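Local coordinates for protein beta-ketoacyl synthase (Burkholderia phymatum, PDB 4EWG) that probably catalyses the condensation that extends an acyl chain carried on acyl carrier protein, as 3-oxoacyl-ACP synthases do, at residues A[267-272]-A[279-284]. Sequence-based numbering, arbitrary orientation.
Sequences NSDGAH and STMARA
Thr280 donates its hydroxyl to the carboxylate of Asp269, OG1 to OD1 2.6 Å, coming from above the carboxylate plane, 44° out of it. Thr277 O is also hydrogen-bonded to OG1 and probably shares that proton. OD1 takes a second hydrogen bond from Asn403 ND2, while OD2 accepts from the backbone N of Thr277, just ahead of helix 278-291, so both oxygens of this buried acid are engaged. The backbone carbonyl of the same threonine accepts from Asn267, ND2 to Thr280 O 2.9 Å. The bond is nearly straight, 161° at the hydrogen, and the acceptor lies in the amide plane. Thr280 O also accepts from Ala284 N, one helical turn on, and the two donors reach it from opposite faces of its carbonyl plane. With CG between the backbone N and the carbonyl carbon (chi1 72°), the amide of Asn267 is brought up to Thr280 and Ala284; Asn403 ND2 bonds to OD1, and the two bonds together fix its rotation. Strand 259-268 and helix 278-291 belong to the C-terminal half of the thiolase-like fold, where the helix packs against the large mixed sheet. A water donates to both Asp269 O and, at 3.2 Å, Thr280 OG1. Beyond these bonds, methyl groups rest against oxygens: Ala284 CB lies 3.2 Å from Asn267 OD1, and Thr280 CG2 3.8 Å from Ser268 O. Arg283 lays its CB beside Asn267 ND2, then bends away to Gln286 and Glu290. Ser268 turns from the helix, its OG bonded to Gly159 O of the second subunit.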
loop_
_atom_site.group_PDB
_atom_site.type_symbol
_atom_site.label_atom_id
_atom_site.label_comp_id
_atom_site.label_asym_id
_atom_site.label_seq_id
_atom_site.Cartn_x
_atom_site.Cartn_y
_atom_site.Cartn_z
ATOM N N ASN A 267 -12.847 -4.645 6.236
ATOM C CA ASN A 267 -12.512 -5.964 6.745
ATOM C C ASN A 267 -12.113 -6.910 5.613
ATOM O O ASN A 267 -11.955 -6.480 4.485
ATOM C CB ASN A 267 -13.670 -6.546 7.593
ATOM C CG ASN A 267 -14.865 -6.971 6.769
ATOM O OD1 ASN A 267 -14.961 -6.669 5.580
ATOM N ND2 ASN A 267 -15.782 -7.688 7.398
ATOM N N SER A 268 -11.896 -8.178 5.943
ATOM C CA SER A 268 -11.743 -9.215 4.917
ATOM C C SER A 268 -12.477 -10.511 5.244
ATOM O O SER A 268 -12.791 -10.814 6.406
ATOM C CB SER A 268 -10.286 -9.499 4.597
ATOM O OG SER A 268 -9.519 -9.336 5.738
ATOM N N ASP A 269 -12.751 -11.266 4.184
ATOM C CA ASP A 269 -13.462 -12.536 4.292
ATOM C C ASP A 269 -12.647 -13.616 5.001
ATOM O O ASP A 269 -13.219 -14.515 5.588
ATOM C CB ASP A 269 -13.838 -13.069 2.908
ATOM C CG ASP A 269 -14.810 -12.158 2.136
ATOM O OD1 ASP A 269 -15.507 -11.324 2.775
ATOM O OD2 ASP A 269 -14.885 -12.317 0.876
ATOM N N GLY A 270 -11.323 -13.536 4.913
ATOM C CA GLY A 270 -10.436 -14.545 5.432
ATOM C C GLY A 270 -10.763 -15.980 5.016
ATOM O O GLY A 270 -10.608 -16.911 5.820
ATOM N N ALA A 271 -11.219 -16.166 3.781
ATOM C CA ALA A 271 -11.726 -17.438 3.333
ATOM C C ALA A 271 -11.073 -17.763 2.029
ATOM O O ALA A 271 -10.349 -18.722 1.944
ATOM C CB ALA A 271 -13.257 -17.409 3.188
ATOM N N HIS A 272 -11.350 -16.977 1.002
ATOM C CA HIS A 272 -10.834 -17.247 -0.347
ATOM C C HIS A 272 -10.184 -16.038 -0.995
ATOM O O HIS A 272 -10.498 -14.857 -0.670
ATOM C CB HIS A 272 -11.966 -17.756 -1.225
ATOM C CG HIS A 272 -11.503 -18.600 -2.386
ATOM N ND1 HIS A 272 -11.152 -18.068 -3.594
ATOM C CD2 HIS A 272 -11.316 -19.979 -2.498
ATOM C CE1 HIS A 272 -10.785 -19.058 -4.422
ATOM N NE2 HIS A 272 -10.883 -20.226 -3.751
ATOM N N SER A 279 -21.227 -13.008 4.249
ATOM C CA SER A 279 -21.407 -12.566 5.641
ATOM C C SER A 279 -20.425 -11.455 6.031
ATOM O O SER A 279 -20.823 -10.422 6.641
ATOM C CB SER A 279 -21.340 -13.721 6.628
ATOM O OG SER A 279 -20.099 -14.384 6.513
ATOM N N THR A 280 -19.169 -11.634 5.643
ATOM C CA THR A 280 -18.133 -10.657 5.945
ATOM C C THR A 280 -18.238 -9.415 5.074
ATOM O O THR A 280 -17.835 -8.335 5.510
ATOM C CB THR A 280 -16.721 -11.273 5.869
ATOM O OG1 THR A 280 -16.706 -12.273 4.845
ATOM C CG2 THR A 280 -16.356 -11.943 7.208
ATOM N N MET A 281 -18.796 -9.561 3.862
ATOM C CA MET A 281 -19.134 -8.397 3.028
ATOM C C MET A 281 -20.199 -7.547 3.747
ATOM O O MET A 281 -20.062 -6.334 3.851
ATOM C CB MET A 281 -19.636 -8.831 1.642
ATOM C CG MET A 281 -18.564 -9.502 0.776
ATOM S SD MET A 281 -19.243 -10.522 -0.557
ATOM C CE MET A 281 -19.563 -9.298 -1.834
ATOM N N ALA A 282 -21.236 -8.206 4.276
ATOM C CA ALA A 282 -22.271 -7.520 5.080
ATOM C C ALA A 282 -21.627 -6.830 6.271
ATOM O O ALA A 282 -21.916 -5.679 6.565
ATOM C CB ALA A 282 -23.371 -8.500 5.542
ATOM N N ARG A 283 -20.740 -7.549 6.953
ATOM C CA ARG A 283 -20.096 -7.031 8.187
ATOM C C ARG A 283 -19.327 -5.740 7.911
ATOM O O ARG A 283 -19.323 -4.814 8.737
ATOM C CB ARG A 283 -19.198 -8.118 8.797
ATOM C CG ARG A 283 -18.501 -7.771 10.109
ATOM C CD ARG A 283 -19.470 -7.539 11.258
ATOM N NE ARG A 283 -18.792 -6.931 12.409
ATOM C CZ ARG A 283 -19.330 -6.024 13.240
ATOM N NH1 ARG A 283 -20.568 -5.545 13.058
ATOM N NH2 ARG A 283 -18.599 -5.555 14.249
ATOM N N ALA A 284 -18.711 -5.644 6.735
ATOM C CA ALA A 284 -18.050 -4.414 6.332
ATOM C C ALA A 284 -19.046 -3.216 6.280
ATOM O O ALA A 284 -18.735 -2.112 6.759
ATOM C CB ALA A 284 -17.354 -4.610 4.995
HETATM O O HOH W 1 -15.857 -15.254 5.507
#